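Hypothetical protein Atu0240 (Agrobacterium tumefaciens str. C58, PDB 2GAX) is of unknown function; its DUF2000 family belongs to the PTH2 clan, consistent with a peptidyl-tRNA hydrolase-like fold, but no activity is established. Local coordinates at residues A7-D12 / K126-A131; L76-T81 / R121-K126. One frame throughout, in Å; residues are numbered along the deposited sequence.

Contact 1: A7-D12 / K126-A131; sequences AVILRD and KITKGA
Ile9, on the strand 4-11, reaches the loop after helix 121-127 with both arms of its branched side chain. Its CA–CB bond is directed at that loop, and at CB the chain divides. CG2 lies anti to the backbone N and meets the methyl of Ala131, with 4.1 Å between Ile9 CG2 and Ala131 CB. The other arm runs through CG1 to CD1, which touches the methyl of Thr128 at 4.0 Å (Ile9 CD1 to Thr128 CG2). Ala7, on the same face of the strand, has its CB 4.4 Å from Thr128 CG2.

Thr128 suits this place because its two branches serve different partners. With chi1 at 67°, OG1 sits between the backbone N and carbonyl carbon, while CG2 faces the strand. A type II turn from Thr128 to Ala131, closed by Ala131 N to Thr128 O (3.1 Å), then brings Ala131 back over Ile9; at Gly130 a CB would be jammed against Lys129 O. Met61 and Leu68 also pack on Ile9. Strand and loop are thus joined here by apolar packing alone, while the threonine hydroxyl turns back to bond Val124 O in the last turn of helix 121-127.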
loop_
_atom_site.group_PDB
_atom_site.type_symbol
_atom_site.label_atom_id
_atom_site.label_comp_id
_atom_site.label_asym_id
_atom_site.label_seq_id
_atom_site.Cartn_x
_atom_site.Cartn_y
_atom_site.Cartn_z
ATOM N N ALA A 7 -5.773 0.230 3.548
ATOM C CA ALA A 7 -5.224 1.558 3.590
ATOM C C ALA A 7 -3.910 1.616 2.836
ATOM O O ALA A 7 -3.096 0.689 2.906
ATOM C CB ALA A 7 -5.031 2.006 5.021
ATOM N N VAL A 8 -3.730 2.711 2.107
ATOM C CA VAL A 8 -2.481 3.022 1.427
ATOM C C VAL A 8 -1.941 4.317 2.034
ATOM O O VAL A 8 -2.672 5.293 2.113
ATOM C CB VAL A 8 -2.733 3.259 -0.079
ATOM C CG1 VAL A 8 -1.452 3.735 -0.777
ATOM C CG2 VAL A 8 -3.301 2.013 -0.749
ATOM N N ILE A 9 -0.676 4.326 2.461
ATOM C CA ILE A 9 -0.034 5.529 3.010
ATOM C C ILE A 9 1.211 5.917 2.203
ATOM O O ILE A 9 2.185 5.159 2.116
ATOM C CB ILE A 9 0.354 5.413 4.527
ATOM C CG1 ILE A 9 -0.746 4.773 5.367
ATOM C CG2 ILE A 9 0.702 6.789 5.119
ATOM C CD1 ILE A 9 -0.592 3.258 5.586
ATOM N N LEU A 10 1.178 7.123 1.641
ATOM C CA LEU A 10 2.238 7.619 0.775
ATOM C C LEU A 10 3.052 8.707 1.453
ATOM O O LEU A 10 2.558 9.402 2.335
ATOM C CB LEU A 10 1.621 8.168 -0.518
ATOM C CG LEU A 10 0.783 7.135 -1.288
ATOM C CD1 LEU A 10 -0.016 7.799 -2.392
ATOM C CD2 LEU A 10 1.656 5.986 -1.839
ATOM N N ARG A 11 4.310 8.845 1.062
ATOM C CA ARG A 11 5.115 9.952 1.579
ATOM C C ARG A 11 4.651 11.215 0.848
ATOM O O ARG A 11 4.596 11.224 -0.380
ATOM C CB ARG A 11 6.612 9.693 1.380
ATOM C CG ARG A 11 7.486 10.528 2.333
ATOM C CD ARG A 11 8.956 10.222 2.153
ATOM N NE ARG A 11 9.487 10.731 0.886
ATOM C CZ ARG A 11 10.663 10.371 0.377
ATOM N NH1 ARG A 11 11.427 9.496 1.012
ATOM N NH2 ARG A 11 11.079 10.870 -0.776
ATOM N N ASP A 12 4.305 12.276 1.585
ATOM C CA ASP A 12 3.571 13.391 0.960
ATOM C C ASP A 12 4.379 14.167 -0.074
ATOM O O ASP A 12 3.806 14.778 -0.976
ATOM C CB ASP A 12 2.947 14.341 1.991
ATOM C CG ASP A 12 1.784 15.162 1.408
ATOM O OD1 ASP A 12 1.154 14.736 0.394
ATOM O OD2 ASP A 12 1.492 16.245 1.977
ATOM N N LYS A 126 -5.129 2.108 14.483
ATOM C CA LYS A 126 -3.990 2.229 15.405
ATOM C C LYS A 126 -2.648 2.336 14.665
ATOM O O LYS A 126 -1.781 3.126 15.036
ATOM C CB LYS A 126 -3.953 1.039 16.372
ATOM C CG LYS A 126 -5.067 1.063 17.422
ATOM C CD LYS A 126 -5.011 -0.143 18.361
ATOM C CE LYS A 126 -5.850 0.102 19.615
ATOM N NZ LYS A 126 -5.402 1.322 20.371
ATOM N N ILE A 127 -2.484 1.528 13.621
ATOM C CA ILE A 127 -1.242 1.506 12.866
ATOM C C ILE A 127 -1.021 2.843 12.161
ATOM O O ILE A 127 0.069 3.413 12.227
ATOM C CB ILE A 127 -1.221 0.317 11.874
ATOM C CG1 ILE A 127 -0.921 -0.979 12.625
ATOM C CG2 ILE A 127 -0.205 0.543 10.757
ATOM C CD1 ILE A 127 -1.264 -2.240 11.853
ATOM N N THR A 128 -2.081 3.355 11.536
ATOM C CA THR A 128 -2.003 4.530 10.668
ATOM C C THR A 128 -2.132 5.866 11.417
ATOM O O THR A 128 -2.169 6.926 10.788
ATOM C CB THR A 128 -3.081 4.481 9.555
ATOM O OG1 THR A 128 -4.382 4.610 10.147
ATOM C CG2 THR A 128 -3.004 3.167 8.763
ATOM N N LYS A 129 -2.196 5.822 12.748
ATOM C CA LYS A 129 -2.299 7.047 13.562
ATOM C C LYS A 129 -1.260 8.091 13.166
ATOM O O LYS A 129 -0.067 7.793 13.047
ATOM C CB LYS A 129 -2.168 6.718 15.051
ATOM C CG LYS A 129 -2.540 7.856 15.998
ATOM C CD LYS A 129 -2.233 7.452 17.437
ATOM C CE LYS A 129 -2.378 8.611 18.404
ATOM N NZ LYS A 129 -1.947 8.196 19.766
ATOM N N GLY A 130 -1.723 9.317 12.960
ATOM C CA GLY A 130 -0.840 10.407 12.576
ATOM C C GLY A 130 -1.070 10.844 11.141
ATOM O O GLY A 130 -1.100 12.052 10.853
ATOM N N ALA A 131 -1.247 9.862 10.254
ATOM C CA ALA A 131 -1.426 10.101 8.820
ATOM C C ALA A 131 -2.685 10.907 8.495
ATOM O O ALA A 131 -3.683 10.838 9.204
ATOM C CB ALA A 131 -1.436 8.769 8.057
#

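Contact 2: L76-T81 / R121-K126; sequences LERDIT and RKIVDK
The guanidinium of Arg78 has the aliphatic chain of Lys126 over one face, with Lys126 CD 3.4 Å from Arg78 NH2 and 3.9 Å from Arg78 CZ. Touching is concentrated at the NH2 end of the plane, where Lys126 CB also comes to 4.1 Å from Arg78 NH2. A bend at chi2 (-89°) swings the arginine chain toward the Lys126 side chain, and the extended remainder carries the flat group to the lysine. Lys126 meets it with methylenes: its chain stays extended as far as CE and bends at chi4 (-58°); NZ lies 4.5 Å from Arg78 NH2.

Below this polar layer, Ile80 and Ile123 pack together, Ile80 CD1 lying 4.1 Å from Ile123 CG2. Ile123 CG2 also approaches the aliphatic root of Arg78, at 4.4 Å from Arg78 CB. Ile80 also packs on Ala119 of strand 112-120 and on Ile127 of helix 121-127. The backbone that presents Arg78 and Ile80 is a Schellman motif ending helix 65-77, in which Asp79 at positive phi is the C-prime residue and Asp79 N bonds to Leu76 O at 3.0 Å.

Long side chains suit this exposed surface: the arginine's CB lies against Ile123, while its guanidinium and the lysine's methylenes pack on each other. The two like charges would probably repel mildly, so the attraction probably comes mainly from apolar and dispersion contact.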
loop_
_atom_site.group_PDB
_atom_site.type_symbol
_atom_site.label_atom_id
_atom_site.label_comp_id
_atom_site.label_asym_id
_atom_site.label_seq_id
_atom_site.Cartn_x
_atom_site.Cartn_y
_atom_site.Cartn_z
ATOM N N LEU A 76 4.625 -3.895 11.872
ATOM C CA LEU A 76 5.454 -5.062 12.180
ATOM C C LEU A 76 5.172 -5.521 13.606
ATOM O O LEU A 76 5.052 -6.721 13.877
ATOM C CB LEU A 76 6.945 -4.721 12.002
ATOM C CG LEU A 76 7.440 -4.545 10.557
ATOM C CD1 LEU A 76 8.869 -4.036 10.535
ATOM C CD2 LEU A 76 7.354 -5.860 9.808
ATOM N N GLU A 77 5.059 -4.545 14.503
ATOM C CA GLU A 77 4.743 -4.789 15.907
ATOM C C GLU A 77 3.414 -5.522 16.055
ATOM O O GLU A 77 3.269 -6.378 16.912
ATOM C CB GLU A 77 4.727 -3.469 16.678
ATOM C CG GLU A 77 6.110 -2.830 16.839
ATOM C CD GLU A 77 6.087 -1.506 17.607
ATOM O OE1 GLU A 77 5.017 -1.114 18.139
ATOM O OE2 GLU A 77 7.152 -0.846 17.684
ATOM N N ARG A 78 2.459 -5.190 15.187
ATOM C CA ARG A 78 1.130 -5.810 15.164
ATOM C C ARG A 78 1.040 -7.068 14.298
ATOM O O ARG A 78 -0.065 -7.523 13.965
ATOM C CB ARG A 78 0.122 -4.786 14.651
ATOM C CG ARG A 78 0.066 -3.520 15.471
ATOM C CD ARG A 78 -0.922 -3.667 16.580
ATOM N NE ARG A 78 -1.044 -2.438 17.356
ATOM C CZ ARG A 78 -1.801 -2.326 18.441
ATOM N NH1 ARG A 78 -2.505 -3.368 18.869
ATOM N NH2 ARG A 78 -1.854 -1.174 19.097
ATOM N N ASP A 79 2.191 -7.632 13.929
ATOM C CA ASP A 79 2.239 -8.869 13.125
ATOM C C ASP A 79 1.485 -8.791 11.794
ATOM O O ASP A 79 0.934 -9.792 11.325
ATOM C CB ASP A 79 1.724 -10.086 13.918
ATOM C CG ASP A 79 2.579 -10.412 15.124
ATOM O OD1 ASP A 79 3.820 -10.348 15.032
ATOM O OD2 ASP A 79 1.990 -10.756 16.170
ATOM N N ILE A 80 1.484 -7.607 11.187
ATOM C CA ILE A 80 0.879 -7.401 9.867
ATOM C C ILE A 80 1.947 -7.524 8.781
ATOM O O ILE A 80 3.067 -6.997 8.919
ATOM C CB ILE A 80 0.184 -6.007 9.781
ATOM C CG1 ILE A 80 -0.731 -5.762 10.994
ATOM C CG2 ILE A 80 -0.529 -5.793 8.426
ATOM C CD1 ILE A 80 -1.842 -6.783 11.206
ATOM N N THR A 81 1.607 -8.261 7.726
ATOM C CA THR A 81 2.427 -8.345 6.528
ATOM C C THR A 81 1.911 -7.295 5.548
ATOM O O THR A 81 0.735 -7.309 5.168
ATOM C CB THR A 81 2.407 -9.771 5.920
ATOM O OG1 THR A 81 2.912 -10.702 6.888
ATOM C CG2 THR A 81 3.272 -9.848 4.659
ATOM N N ARG A 121 -10.123 -3.848 11.075
ATOM C CA ARG A 121 -10.327 -2.397 10.986
ATOM C C ARG A 121 -9.752 -1.579 12.142
ATOM O O ARG A 121 -9.110 -0.550 11.910
ATOM C CB ARG A 121 -11.809 -2.071 10.732
ATOM C CG ARG A 121 -12.805 -2.657 11.745
ATOM C CD ARG A 121 -14.241 -2.416 11.298
ATOM N NE ARG A 121 -14.885 -3.600 10.735
ATOM C CZ ARG A 121 -15.983 -4.169 11.231
ATOM N NH1 ARG A 121 -16.576 -3.657 12.302
ATOM N NH2 ARG A 121 -16.496 -5.248 10.649
ATOM N N LYS A 122 -9.955 -2.040 13.377
ATOM C CA LYS A 122 -9.495 -1.300 14.568
ATOM C C LYS A 122 -7.960 -1.238 14.651
ATOM O O LYS A 122 -7.380 -0.207 15.022
ATOM C CB LYS A 122 -10.100 -1.898 15.849
ATOM C CG LYS A 122 -11.643 -1.981 15.842
ATOM C CD LYS A 122 -12.237 -2.209 17.243
ATOM C CE LYS A 122 -12.229 -0.918 18.093
ATOM N NZ LYS A 122 -13.372 0.017 17.787
ATOM N N ILE A 123 -7.324 -2.346 14.273
ATOM C CA ILE A 123 -5.872 -2.457 14.188
ATOM C C ILE A 123 -5.288 -1.467 13.165
ATOM O O ILE A 123 -4.314 -0.774 13.468
ATOM C CB ILE A 123 -5.439 -3.931 13.883
ATOM C CG1 ILE A 123 -5.530 -4.774 15.162
ATOM C CG2 ILE A 123 -4.012 -3.994 13.342
ATOM C CD1 ILE A 123 -5.620 -6.283 14.937
ATOM N N VAL A 124 -5.892 -1.404 11.971
ATOM C CA VAL A 124 -5.448 -0.475 10.921
ATOM C C VAL A 124 -5.427 0.980 11.399
ATOM O O VAL A 124 -4.464 1.704 11.147
ATOM C CB VAL A 124 -6.298 -0.605 9.630
ATOM C CG1 VAL A 124 -5.927 0.477 8.618
ATOM C CG2 VAL A 124 -6.112 -1.985 9.014
ATOM N N ASP A 125 -6.489 1.400 12.085
ATOM C CA ASP A 125 -6.583 2.763 12.627
ATOM C C ASP A 125 -5.487 3.091 13.656
ATOM O O ASP A 125 -4.983 4.218 13.699
ATOM C CB ASP A 125 -7.971 2.992 13.234
ATOM C CG ASP A 125 -9.079 2.926 12.202
ATOM O OD1 ASP A 125 -8.895 3.455 11.079
ATOM O OD2 ASP A 125 -10.140 2.348 12.520
ATOM N N LYS A 126 -5.129 2.108 14.483
ATOM C CA LYS A 126 -3.990 2.229 15.405
ATOM C C LYS A 126 -2.648 2.336 14.665
ATOM O O LYS A 126 -1.781 3.126 15.036
ATOM C CB LYS A 126 -3.953 1.039 16.372
ATOM C CG LYS A 126 -5.067 1.063 17.422
ATOM C CD LYS A 126 -5.011 -0.143 18.361
ATOM C CE LYS A 126 -5.850 0.102 19.615
ATOM N NZ LYS A 126 -5.402 1.322 20.371
#

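Overall arrangement
Helix 121-127 joins the two contacts: the loop after it meets the strand 4-11 in contact 1, and its body meets the end of helix 65-77 in contact 2. Their centres lie about 11 Å apart, and Lys126 belongs to both ranges. Ile127, in the 126-131 segment, packs on contact 2, with its CD1 3.7 Å from Ile80 CG1 and its CG1 3.9 Å from Arg78 CG. On the sheet side, Val124 CG1 lies 4.0 Å from Ala7 CB. Contact 1 is buried and contact 2 is at the surface, so the helix packs on the central sheet inward and on a neighbouring helix end at the surface. Along the chain, contact 2 is nested within the loop closed by contact 1.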